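Local coordinates for protein restriction endonuclease THAI (Thermoplasma acidophilum, PDB 3NDH) that is a restriction endonuclease that binds, and is expected to cleave, a specific DNA sequence, intercalating into the duplex without flipping bases, at residues Y39-A44 with S60-I65; N78-L83 with D91-G96; G96-I101 with P132-I137. All blocks are in the same frame, centred on the assembly; numbering follows the deposited sequence. Where two conformers were deposited one is given.

Contact 1: residues Y39-A44 with S60-I65; sequences YMFQLA and SLRERI. With nucleotides of chain C.
Phe41 lays one face of its ring against the aliphatic chain of Arg62: Arg62 CG sits 3.7 Å from the ring centroid of Phe41, only 9° off the normal, which is CH-pi geometry. The two side chains cross at about a right angle. Arg62 runs extended from CG to NE, which takes its guanidinium past the ring to phosphate oxygen OP1 of DA9 of chain C, met by NH1 at 2.6 Å and NH2 at 2.9 Å. Water 1 closes a second link, donating to Phe41 O and accepting from Arg62 NE at 2.9 Å. With an alanine at Phe41, the methylenes of Arg62 would probably lose this support and its guanidinium be freer to shift. The contact joins helices 27-46 and 58-74, whose local axes run roughly antiparallel (147°) and approach to 9.4 Å, beside the central sheet of this PDDEXK-clan enzyme. Between them, Ile65 CG2 reaches the Phe41 edge at CE1 (4.0 Å), while Ile65 CD1 lies 4.0 Å from Ala44 CB. Leu61 CD2 closes on Ala44 CA at 3.7 Å. Further out, Thr103 hydrogen-bonds Arg62 NH1, Val139 and Ile141 also touch Phe41, and Trp218 of the second subunit packs on Ile65.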
loop_
_atom_site.group_PDB
_atom_site.type_symbol
_atom_site.label_atom_id
_atom_site.label_comp_id
_atom_site.label_asym_id
_atom_site.label_seq_id
_atom_site.Cartn_x
_atom_site.Cartn_y
_atom_site.Cartn_z
ATOM N N TYR A 39 13.213 14.845 -5.388
ATOM C CA TYR A 39 13.235 14.995 -3.939
ATOM C C TYR A 39 11.933 14.520 -3.284
ATOM O O TYR A 39 11.950 13.735 -2.329
ATOM C CB TYR A 39 13.564 16.445 -3.552
ATOM C CG TYR A 39 13.419 16.747 -2.071
ATOM C CD1 TYR A 39 14.313 16.238 -1.144
ATOM C CD2 TYR A 39 12.340 17.476 -1.603
ATOM C CE1 TYR A 39 14.140 16.492 0.236
ATOM C CE2 TYR A 39 12.175 17.755 -0.252
ATOM C CZ TYR A 39 13.073 17.279 0.651
ATOM O OH TYR A 39 12.902 17.550 2.002
ATOM N N MET A 40 10.806 14.977 -3.815
ATOM C CA MET A 40 9.505 14.599 -3.261
ATOM C C MET A 40 9.291 13.092 -3.362
ATOM O O MET A 40 8.825 12.449 -2.417
ATOM C CB MET A 40 8.370 15.323 -3.977
ATOM C CG MET A 40 8.474 16.820 -3.873
ATOM S SD MET A 40 6.840 17.594 -3.803
ATOM C CE MET A 40 7.359 19.266 -4.172
ATOM N N PHE A 41 9.635 12.522 -4.513
ATOM C CA PHE A 41 9.511 11.074 -4.697
ATOM C C PHE A 41 10.486 10.305 -3.822
ATOM O O PHE A 41 10.185 9.176 -3.418
ATOM C CB PHE A 41 9.631 10.701 -6.168
ATOM C CG PHE A 41 8.322 10.725 -6.923
ATOM C CD1 PHE A 41 7.287 11.584 -6.574
ATOM C CD2 PHE A 41 8.124 9.863 -7.995
ATOM C CE1 PHE A 41 6.089 11.568 -7.282
ATOM C CE2 PHE A 41 6.956 9.876 -8.704
ATOM C CZ PHE A 41 5.919 10.707 -8.326
ATOM N N GLN A 42 11.623 10.902 -3.495
ATOM C CA GLN A 42 12.532 10.262 -2.563
ATOM C C GLN A 42 11.934 10.236 -1.143
ATOM O O GLN A 42 12.072 9.245 -0.418
ATOM C CB GLN A 42 13.884 10.970 -2.600
ATOM C CG GLN A 42 14.943 10.205 -1.848
ATOM C CD GLN A 42 16.328 10.748 -2.043
ATOM O OE1 GLN A 42 16.566 11.590 -2.903
ATOM N NE2 GLN A 42 17.258 10.280 -1.219
ATOM N N LEU A 43 11.279 11.320 -0.736
ATOM C CA LEU A 43 10.565 11.343 0.553
ATOM C C LEU A 43 9.483 10.271 0.542
ATOM O O LEU A 43 9.318 9.541 1.510
ATOM C CB LEU A 43 9.947 12.700 0.829
ATOM C CG LEU A 43 10.885 13.900 0.977
ATOM C CD1 LEU A 43 10.079 15.146 1.280
ATOM C CD2 LEU A 43 11.938 13.665 2.039
ATOM N N ALA A 44 8.756 10.139 -0.563
ATOM C CA ALA A 44 7.737 9.081 -0.640
ATOM C C ALA A 44 8.334 7.705 -0.434
ATOM O O ALA A 44 7.799 6.875 0.309
ATOM C CB ALA A 44 7.007 9.140 -1.968
ATOM N N SER A 60 0.787 4.971 -3.916
ATOM C CA SER A 60 -0.325 5.705 -3.342
ATOM C C SER A 60 0.141 7.058 -2.815
ATOM O O SER A 60 -0.540 8.077 -2.936
ATOM C CB SER A 60 -0.955 4.838 -2.244
ATOM O OG SER A 60 -1.315 3.532 -2.725
ATOM N N LEU A 61 1.352 7.092 -2.266
ATOM C CA LEU A 61 1.921 8.330 -1.796
ATOM C C LEU A 61 2.410 9.242 -2.944
ATOM O O LEU A 61 2.206 10.448 -2.933
ATOM C CB LEU A 61 3.031 8.001 -0.789
ATOM C CG LEU A 61 3.591 9.135 0.063
ATOM C CD1 LEU A 61 2.491 9.998 0.707
ATOM C CD2 LEU A 61 4.528 8.572 1.133
ATOM N N ARG A 62 3.053 8.660 -3.961
ATOM C CA ARG A 62 3.428 9.426 -5.154
ATOM C C ARG A 62 2.199 10.061 -5.785
ATOM O O ARG A 62 2.251 11.175 -6.259
ATOM C CB ARG A 62 4.059 8.477 -6.170
ATOM C CG ARG A 62 5.425 7.959 -5.791
ATOM C CD ARG A 62 5.814 6.907 -6.807
ATOM N NE ARG A 62 7.068 6.246 -6.517
ATOM C CZ ARG A 62 7.405 5.055 -7.008
ATOM N NH1 ARG A 62 6.578 4.410 -7.795
ATOM N NH2 ARG A 62 8.571 4.519 -6.689
ATOM N N GLU A 63 1.080 9.345 -5.789
ATOM C CA GLU A 63 -0.172 9.871 -6.346
ATOM C C GLU A 63 -0.594 11.132 -5.610
ATOM O O GLU A 63 -0.989 12.112 -6.247
ATOM C CB GLU A 63 -1.264 8.823 -6.234
ATOM C CG GLU A 63 -2.615 9.223 -6.811
ATOM C CD GLU A 63 -3.689 8.393 -6.164
ATOM O OE1 GLU A 63 -3.629 7.126 -6.223
ATOM O OE2 GLU A 63 -4.585 9.006 -5.533
ATOM N N ARG A 64 -0.481 11.135 -4.281
ATOM C CA ARG A 64 -0.785 12.339 -3.504
ATOM C C ARG A 64 0.037 13.536 -3.953
ATOM O O ARG A 64 -0.454 14.650 -4.034
ATOM C CB ARG A 64 -0.552 12.111 -2.008
ATOM C CG ARG A 64 -1.567 11.257 -1.355
ATOM C CD ARG A 64 -1.567 11.474 0.155
ATOM N NE ARG A 64 -2.191 10.353 0.804
ATOM C CZ ARG A 64 -1.675 9.701 1.836
ATOM N NH1 ARG A 64 -0.538 10.100 2.394
ATOM N NH2 ARG A 64 -2.330 8.675 2.330
ATOM N N ILE A 65 1.316 13.283 -4.227
ATOM C CA ILE A 65 2.241 14.317 -4.662
ATOM C C ILE A 65 1.800 14.891 -6.011
ATOM O O ILE A 65 1.830 16.115 -6.233
ATOM C CB ILE A 65 3.690 13.785 -4.727
ATOM C CG1 ILE A 65 4.195 13.536 -3.304
ATOM C CG2 ILE A 65 4.612 14.752 -5.450
ATOM C CD1 ILE A 65 5.409 12.600 -3.158
ATOM P P DC C 7 -4.661 2.432 -8.454
ATOM O OP1 DC C 7 -4.672 3.836 -8.880
ATOM O OP2 DC C 7 -4.815 1.350 -9.467
ATOM O "O5'" DC C 7 -3.322 2.167 -7.639
ATOM C "C5'" DC C 7 -2.730 3.192 -6.855
ATOM C "C4'" DC C 7 -1.502 2.649 -6.166
ATOM O "O4'" DC C 7 -1.888 1.521 -5.358
ATOM C "C3'" DC C 7 -0.434 2.082 -7.097
ATOM O "O3'" DC C 7 0.392 3.160 -7.605
ATOM C "C2'" DC C 7 0.322 1.146 -6.161
ATOM C "C1'" DC C 7 -0.724 0.746 -5.097
ATOM N N1 DC C 7 -1.109 -0.679 -5.096
ATOM C C2 DC C 7 -0.511 -1.529 -4.161
ATOM O O2 DC C 7 0.226 -1.041 -3.290
ATOM N N3 DC C 7 -0.758 -2.858 -4.214
ATOM C C4 DC C 7 -1.586 -3.345 -5.142
ATOM N N4 DC C 7 -1.750 -4.669 -5.197
ATOM C C5 DC C 7 -2.269 -2.494 -6.062
ATOM C C6 DC C 7 -2.008 -1.176 -6.003
ATOM P P DA C 9 7.742 1.150 -9.016
ATOM O OP1 DA C 9 8.125 2.554 -8.722
ATOM O OP2 DA C 9 7.784 0.658 -10.429
ATOM O "O5'" DA C 9 8.639 0.180 -8.119
ATOM C "C5'" DA C 9 8.460 0.138 -6.695
ATOM C "C4'" DA C 9 9.205 -1.033 -6.082
ATOM O "O4'" DA C 9 8.610 -2.288 -6.490
ATOM C "C3'" DA C 9 10.687 -1.151 -6.427
ATOM O "O3'" DA C 9 11.403 -1.634 -5.281
ATOM C "C2'" DA C 9 10.686 -2.175 -7.553
ATOM C "C1'" DA C 9 9.604 -3.127 -7.075
ATOM N N9 DA C 9 8.954 -3.913 -8.126
ATOM C C8 DA C 9 8.391 -3.432 -9.282
ATOM N N7 DA C 9 7.825 -4.358 -10.020
ATOM C C5 DA C 9 8.041 -5.530 -9.310
ATOM C C6 DA C 9 7.677 -6.870 -9.554
ATOM N N6 DA C 9 6.975 -7.272 -10.619
ATOM N N1 DA C 9 8.054 -7.795 -8.648
ATOM C C2 DA C 9 8.743 -7.396 -7.571
ATOM N N3 DA C 9 9.143 -6.175 -7.231
ATOM C C4 DA C 9 8.753 -5.274 -8.148
HETATM O O HOH W 1 9.459 7.339 -5.368
#

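Contact 2: residues N78-L83 with D91-G96; sequences NVETDL and DVKLFG. With NA (sodium ion), chain E; PGE (triethylene glycol), chain G; nucleotides of chain C.
An antiparallel beta hairpin pairs strand 79-80, outermost in the main sheet of this chain, with strand 92-94. The evidence is the bond pattern: Glu80 and Lys93 form a hydrogen-bonded pair (Glu80 N to Lys93 O 2.8 Å, Lys93 N to Glu80 O 3.0 Å), and Val79 faces Leu94 as a non-hydrogen-bonded pair. One more rung, Phe95 N to Asn78 O at 2.8 Å, is almost straight at 176°. Beyond it the Asn78 amide stacks on the Phe95 ring, the planes 15° apart and Asn78 CG 3.3 Å from Phe95 CE1; Asn78 ND2 bonds to Phe74 O, which helps fix the amide's rotation. On the face of Val79 and Leu94, Val79 CG1, anti to its amide nitrogen (chi1 -177°), meets Val92 CG2 at 3.6 Å, and helix 58-74 covers this side through Leu70, Ile71 and Phe74. Toward Asp91 the strands part, and water 2 bridges Thr81 O and Asp91 O. Asp91 OD2 then binds sodium at 2.4 Å, alongside OP1 of DC7 of chain C at 2.3 Å. Arg50 of the second subunit forms a salt bridge with Asp91 OD1. An acidic residue beside a hairpin strand, sharing metal with a DNA phosphate, is consistent with the PD-(D/E)XK nuclease site.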
loop_
_atom_site.group_PDB
_atom_site.type_symbol
_atom_site.label_atom_id
_atom_site.label_comp_id
_atom_site.label_asym_id
_atom_site.label_seq_id
_atom_site.Cartn_x
_atom_site.Cartn_y
_atom_site.Cartn_z
ATOM N N ASN A 78 -10.835 23.419 -7.646
ATOM C CA ASN A 78 -10.904 22.854 -9.001
ATOM C C ASN A 78 -10.314 21.453 -9.146
ATOM O O ASN A 78 -10.256 20.903 -10.251
ATOM C CB ASN A 78 -10.215 23.805 -9.972
ATOM C CG ASN A 78 -10.886 25.153 -10.024
ATOM O OD1 ASN A 78 -12.106 25.233 -10.184
ATOM N ND2 ASN A 78 -10.108 26.219 -9.858
ATOM N N VAL A 79 -9.876 20.882 -8.035
ATOM C CA VAL A 79 -9.309 19.543 -8.017
ATOM C C VAL A 79 -10.109 18.740 -7.024
ATOM O O VAL A 79 -10.186 19.105 -5.853
ATOM C CB VAL A 79 -7.825 19.552 -7.614
ATOM C CG1 VAL A 79 -7.244 18.138 -7.686
ATOM C CG2 VAL A 79 -7.038 20.467 -8.536
ATOM N N GLU A 80 -10.720 17.660 -7.487
ATOM C CA GLU A 80 -11.511 16.806 -6.620
ATOM C C GLU A 80 -10.696 15.570 -6.269
ATOM O O GLU A 80 -10.460 14.704 -7.118
ATOM C CB GLU A 80 -12.820 16.421 -7.303
ATOM C CG GLU A 80 -13.710 17.621 -7.657
ATOM C CD GLU A 80 -13.273 18.407 -8.910
ATOM O OE1 GLU A 80 -12.802 17.793 -9.892
ATOM O OE2 GLU A 80 -13.425 19.655 -8.921
ATOM N N THR A 81 -10.264 15.504 -5.014
ATOM C CA THR A 81 -9.445 14.402 -4.500
ATOM C C THR A 81 -10.266 13.398 -3.712
ATOM O O THR A 81 -9.749 12.387 -3.291
ATOM C CB THR A 81 -8.318 14.921 -3.595
ATOM O OG1 THR A 81 -8.862 15.774 -2.575
ATOM C CG2 THR A 81 -7.294 15.705 -4.422
ATOM N N ASP A 82 -11.556 13.677 -3.540
ATOM C CA ASP A 82 -12.435 12.880 -2.691
ATOM C C ASP A 82 -13.020 11.645 -3.388
ATOM O O ASP A 82 -14.241 11.415 -3.392
ATOM C CB ASP A 82 -13.543 13.764 -2.124
ATOM C CG ASP A 82 -14.400 14.374 -3.185
ATOM O OD1 ASP A 82 -14.003 14.354 -4.357
ATOM O OD2 ASP A 82 -15.500 14.882 -2.853
ATOM N N LEU A 83 -12.140 10.837 -3.973
ATOM C CA LEU A 83 -12.516 9.596 -4.634
ATOM C C LEU A 83 -12.138 8.452 -3.701
ATOM O O LEU A 83 -11.049 8.463 -3.143
ATOM C CB LEU A 83 -11.750 9.450 -5.950
ATOM C CG LEU A 83 -12.167 10.375 -7.098
ATOM C CD1 LEU A 83 -11.658 11.763 -6.862
ATOM C CD2 LEU A 83 -11.664 9.852 -8.431
ATOM N N ASP A 91 -8.070 8.456 -10.186
ATOM C CA ASP A 91 -7.439 8.856 -8.945
ATOM C C ASP A 91 -7.793 10.247 -8.473
ATOM O O ASP A 91 -7.736 10.512 -7.275
ATOM C CB ASP A 91 -5.929 8.735 -9.113
ATOM C CG ASP A 91 -5.496 7.303 -9.234
ATOM O OD1 ASP A 91 -5.883 6.452 -8.392
ATOM O OD2 ASP A 91 -4.760 6.975 -10.184
ATOM N N VAL A 92 -8.166 11.121 -9.395
ATOM C CA VAL A 92 -8.381 12.529 -9.120
ATOM C C VAL A 92 -9.175 13.092 -10.282
ATOM O O VAL A 92 -9.188 12.507 -11.366
ATOM C CB VAL A 92 -7.002 13.244 -8.916
ATOM C CG1 VAL A 92 -6.183 13.300 -10.201
ATOM C CG2 VAL A 92 -7.166 14.613 -8.283
ATOM N N LYS A 93 -9.904 14.173 -10.042
ATOM C CA LYS A 93 -10.566 14.894 -11.115
ATOM C C LYS A 93 -10.086 16.321 -11.115
ATOM O O LYS A 93 -9.787 16.894 -10.063
ATOM C CB LYS A 93 -12.085 14.844 -10.998
ATOM C CG LYS A 93 -12.662 13.451 -10.911
ATOM C CD LYS A 93 -14.161 13.535 -10.733
ATOM C CE LYS A 93 -14.748 12.160 -10.637
ATOM N NZ LYS A 93 -16.243 12.205 -10.470
ATOM N N LEU A 94 -10.018 16.885 -12.316
ATOM C CA LEU A 94 -9.535 18.234 -12.541
ATOM C C LEU A 94 -10.623 18.960 -13.329
ATOM O O LEU A 94 -10.941 18.569 -14.455
ATOM C CB LEU A 94 -8.219 18.205 -13.326
ATOM C CG LEU A 94 -7.586 19.546 -13.714
ATOM C CD1 LEU A 94 -7.295 20.422 -12.487
ATOM C CD2 LEU A 94 -6.297 19.245 -14.475
ATOM N N PHE A 95 -11.211 19.984 -12.713
ATOM C CA PHE A 95 -12.405 20.642 -13.257
ATOM C C PHE A 95 -13.440 19.596 -13.665
ATOM O O PHE A 95 -14.095 19.737 -14.702
ATOM C CB PHE A 95 -12.075 21.577 -14.427
ATOM C CG PHE A 95 -11.199 22.742 -14.046
ATOM C CD1 PHE A 95 -11.755 23.971 -13.712
ATOM C CD2 PHE A 95 -9.817 22.612 -14.031
ATOM C CE1 PHE A 95 -10.944 25.048 -13.371
ATOM C CE2 PHE A 95 -8.997 23.690 -13.703
ATOM C CZ PHE A 95 -9.565 24.908 -13.376
ATOM N N GLY A 96 -13.583 18.563 -12.842
ATOM C CA GLY A 96 -14.563 17.497 -13.055
ATOM C C GLY A 96 -14.134 16.381 -13.992
ATOM O O GLY A 96 -14.844 15.387 -14.135
HETATM NA NA NA E . -3.325 5.077 -10.298
HETATM C C1 PGE G . -16.623 8.502 -11.497
HETATM O O1 PGE G . -16.580 9.641 -12.353
HETATM C C2 PGE G . -15.736 8.689 -10.270
HETATM O O2 PGE G . -16.560 8.821 -9.117
HETATM C C3 PGE G . -15.823 8.994 -7.909
HETATM C C4 PGE G . -16.487 10.080 -7.076
HETATM O O4 PGE G . -15.649 14.558 -6.451
HETATM C C6 PGE G . -16.422 13.700 -7.266
HETATM C C5 PGE G . -16.469 12.358 -6.557
HETATM O O3 PGE G . -15.965 11.352 -7.435
ATOM P P DC C 7 -4.661 2.432 -8.454
ATOM O OP1 DC C 7 -4.672 3.836 -8.880
ATOM O OP2 DC C 7 -4.815 1.350 -9.467
ATOM O "O5'" DC C 7 -3.322 2.167 -7.639
ATOM C "C5'" DC C 7 -2.730 3.192 -6.855
ATOM C "C4'" DC C 7 -1.502 2.649 -6.166
ATOM O "O4'" DC C 7 -1.888 1.521 -5.358
ATOM C "C3'" DC C 7 -0.434 2.082 -7.097
ATOM O "O3'" DC C 7 0.392 3.160 -7.605
ATOM C "C2'" DC C 7 0.322 1.146 -6.161
ATOM C "C1'" DC C 7 -0.724 0.746 -5.097
ATOM N N1 DC C 7 -1.109 -0.679 -5.096
ATOM C C2 DC C 7 -0.511 -1.529 -4.161
ATOM O O2 DC C 7 0.226 -1.041 -3.290
ATOM N N3 DC C 7 -0.758 -2.858 -4.214
ATOM C C4 DC C 7 -1.586 -3.345 -5.142
ATOM N N4 DC C 7 -1.750 -4.669 -5.197
ATOM C C5 DC C 7 -2.269 -2.494 -6.062
ATOM C C6 DC C 7 -2.008 -1.176 -6.003
HETATM O O HOH W 2 -7.438 12.030 -5.122
HETATM O O HOH W 3 -4.764 4.577 -12.164
HETATM O O HOH W 4 -2.271 6.158 -8.401
HETATM O O HOH W 5 -2.246 2.812 -10.689
#

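Contact 3: residues G96-I101 with P132-I137; sequences GSPISI and PRFDLI. With NA (sodium ion), chain E.
Pro98 and Phe134 meet where the two segments begin to converge, their side chains crossing at about a right angle with Pro98 CG 3.5 Å from Phe134 CD1; Pro98 was modelled in two conformers, so the exact fit of its ring is tentative. Beside this pair the backbones are still apart. Water 7 spans them, accepting from Asp135 N and donating to Pro98 O, and water 6 links Ser97 OG, Pro98 O and Asp135 OD2. The other oxygen of that carboxylate, OD1, takes the amide of Asp154. From there the strands close into parallel pairing: Ser100 N to Asp135 O and Ile137 N to Ser100 O are both 2.9 Å, each approached nearly along the C=O axis. Their local axes come within 4.7 Å at 38°, and side chains alternate between the two faces of the sheet. Ile99 CG2 lies 3.9 Å from Ile137 CD1, the two side chains crossing obliquely, on the face where Ile99 and Ile101 also pack against helix 58-74. On the other face Leu136 CD1 approaches Ser100, 3.5 Å from its O, while Leu136 also touches Gln157 of helix 154-164. The Ser100 hydroxyl, turned anti to the amide nitrogen (chi1 169°), reaches water 3 at 2.8 Å, a ligand of the sodium, and thus belongs to the metal's second shell. One residue on, Ile101 O binds the same ion directly at 2.2 Å. These strands are the two parallel members of a beta-alpha-beta unit crossing over through helix 120-129, and Ser100-Ile101-Lys102 probably occupies the (D/E)XK place of the PD-(D/E)XK fold, with a serine where the acidic residue usually stands.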
loop_
_atom_site.group_PDB
_atom_site.type_symbol
_atom_site.label_atom_id
_atom_site.label_comp_id
_atom_site.label_asym_id
_atom_site.label_seq_id
_atom_site.Cartn_x
_atom_site.Cartn_y
_atom_site.Cartn_z
ATOM N N GLY A 96 -13.583 18.563 -12.842
ATOM C CA GLY A 96 -14.563 17.497 -13.055
ATOM C C GLY A 96 -14.134 16.381 -13.992
ATOM O O GLY A 96 -14.844 15.387 -14.135
ATOM N N SER A 97 -12.976 16.527 -14.629
ATOM C CA SER A 97 -12.514 15.564 -15.625
ATOM C C SER A 97 -11.593 14.520 -14.965
ATOM O O SER A 97 -10.614 14.896 -14.342
ATOM C CB SER A 97 -11.771 16.285 -16.733
ATOM O OG SER A 97 -11.475 15.381 -17.776
ATOM N N PRO A 98 -11.881 13.219 -15.143
ATOM C CA PRO A 98 -11.126 12.185 -14.439
ATOM C C PRO A 98 -9.703 11.989 -14.972
ATOM O O PRO A 98 -9.462 12.057 -16.181
ATOM C CB PRO A 98 -11.977 10.920 -14.641
ATOM C CG PRO A 98 -12.800 11.183 -15.831
ATOM C CD PRO A 98 -12.939 12.656 -16.004
ATOM N N ILE A 99 -8.781 11.710 -14.054
ATOM C CA ILE A 99 -7.384 11.457 -14.389
ATOM C C ILE A 99 -6.919 10.184 -13.663
ATOM O O ILE A 99 -7.172 10.012 -12.486
ATOM C CB ILE A 99 -6.469 12.640 -13.986
ATOM C CG1 ILE A 99 -6.850 13.941 -14.707
ATOM C CG2 ILE A 99 -4.988 12.299 -14.252
ATOM C CD1 ILE A 99 -6.164 15.169 -14.178
ATOM N N SER A 100 -6.244 9.315 -14.405
ATOM C CA SER A 100 -5.523 8.173 -13.884
ATOM C C SER A 100 -4.070 8.585 -13.721
ATOM O O SER A 100 -3.503 9.180 -14.619
ATOM C CB SER A 100 -5.603 7.057 -14.912
ATOM O OG SER A 100 -4.730 5.997 -14.591
ATOM N N ILE A 101 -3.481 8.300 -12.568
ATOM C CA ILE A 101 -2.070 8.523 -12.317
ATOM C C ILE A 101 -1.369 7.179 -12.155
ATOM O O ILE A 101 -1.873 6.277 -11.452
ATOM C CB ILE A 101 -1.891 9.359 -11.024
ATOM C CG1 ILE A 101 -2.468 10.752 -11.218
ATOM C CG2 ILE A 101 -0.429 9.447 -10.624
ATOM C CD1 ILE A 101 -2.756 11.502 -9.917
ATOM N N PRO A 132 -9.632 2.081 -23.058
ATOM C CA PRO A 132 -9.188 3.333 -22.419
ATOM C C PRO A 132 -10.251 4.421 -22.420
ATOM O O PRO A 132 -10.902 4.647 -23.440
ATOM C CB PRO A 132 -7.992 3.776 -23.275
ATOM C CG PRO A 132 -7.559 2.545 -24.025
ATOM C CD PRO A 132 -8.797 1.722 -24.218
ATOM N N ARG A 133 -10.433 5.073 -21.273
ATOM C CA ARG A 133 -11.397 6.166 -21.135
ATOM C C ARG A 133 -10.829 7.451 -20.530
ATOM O O ARG A 133 -11.388 8.529 -20.745
ATOM C CB ARG A 133 -12.580 5.711 -20.280
ATOM C CG ARG A 133 -13.486 4.710 -20.948
ATOM C CD ARG A 133 -14.728 4.489 -20.078
ATOM N NE ARG A 133 -14.420 3.761 -18.850
ATOM C CZ ARG A 133 -15.281 3.547 -17.853
ATOM N NH1 ARG A 133 -16.524 4.020 -17.912
ATOM N NH2 ARG A 133 -14.900 2.858 -16.785
ATOM N N PHE A 134 -9.743 7.352 -19.768
ATOM C CA PHE A 134 -9.290 8.473 -18.955
ATOM C C PHE A 134 -7.896 8.977 -19.305
ATOM O O PHE A 134 -6.971 8.204 -19.567
ATOM C CB PHE A 134 -9.340 8.056 -17.474
ATOM C CG PHE A 134 -10.636 7.412 -17.072
ATOM C CD1 PHE A 134 -11.829 8.094 -17.214
ATOM C CD2 PHE A 134 -10.676 6.116 -16.597
ATOM C CE1 PHE A 134 -13.042 7.507 -16.855
ATOM C CE2 PHE A 134 -11.890 5.519 -16.250
ATOM C CZ PHE A 134 -13.061 6.207 -16.383
ATOM N N ASP A 135 -7.751 10.297 -19.282
ATOM C CA ASP A 135 -6.436 10.949 -19.346
ATOM C C ASP A 135 -5.508 10.338 -18.318
ATOM O O ASP A 135 -5.931 10.062 -17.199
ATOM C CB ASP A 135 -6.571 12.454 -19.073
ATOM C CG ASP A 135 -7.232 13.214 -20.212
ATOM O OD1 ASP A 135 -7.250 12.707 -21.359
ATOM O OD2 ASP A 135 -7.729 14.331 -19.936
ATOM N N LEU A 136 -4.260 10.127 -18.722
ATOM C CA LEU A 136 -3.252 9.467 -17.910
ATOM C C LEU A 136 -2.073 10.404 -17.671
ATOM O O LEU A 136 -1.562 11.028 -18.605
ATOM C CB LEU A 136 -2.777 8.208 -18.632
ATOM C CG LEU A 136 -1.558 7.448 -18.124
ATOM C CD1 LEU A 136 -1.785 6.924 -16.713
ATOM C CD2 LEU A 136 -1.229 6.302 -19.073
ATOM N N ILE A 137 -1.675 10.527 -16.399
ATOM C CA ILE A 137 -0.393 11.117 -16.015
ATOM C C ILE A 137 0.492 9.949 -15.572
ATOM O O ILE A 137 0.199 9.270 -14.589
ATOM C CB ILE A 137 -0.499 12.156 -14.889
ATOM C CG1 ILE A 137 -1.349 13.348 -15.346
ATOM C CG2 ILE A 137 0.912 12.639 -14.464
ATOM C CD1 ILE A 137 -1.648 14.362 -14.213
HETATM NA NA NA E . -3.325 5.077 -10.298
HETATM O O HOH W 6 -8.859 14.805 -17.457
HETATM O O HOH W 7 -10.166 11.777 -18.734
HETATM O O HOH W 3 -4.764 4.577 -12.164
HETATM O O HOH W 4 -2.271 6.158 -8.401
HETATM O O HOH W 5 -2.246 2.812 -10.689
#

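Contacts 2 and 3 are neighbours in one sheet, their centres about 10 Å apart and Gly96 common to both. Asp91 and Val92 both face Ile99 in a classic beta bulge, with probable hydrogen bonds from Asp91 N to Ile99 O (2.9 Å) and from Ile99 N to Val92 O (2.8 Å). Each of contacts 2 and 3 supplies one protein ligand to the sodium, Asp91 OD2 and Ile101 O, and a DNA phosphate and three waters complete the six ligands. Contact 1 lies farther off, centres about 18 and 19 Å away, yet its helix 58-74 meets this site: Glu63 OE1 is 3.2 Å from Asp91 OD1, and Arg50 of the second subunit forms salt bridges with both residues. Arg62 extends the protein's grip to a second phosphate.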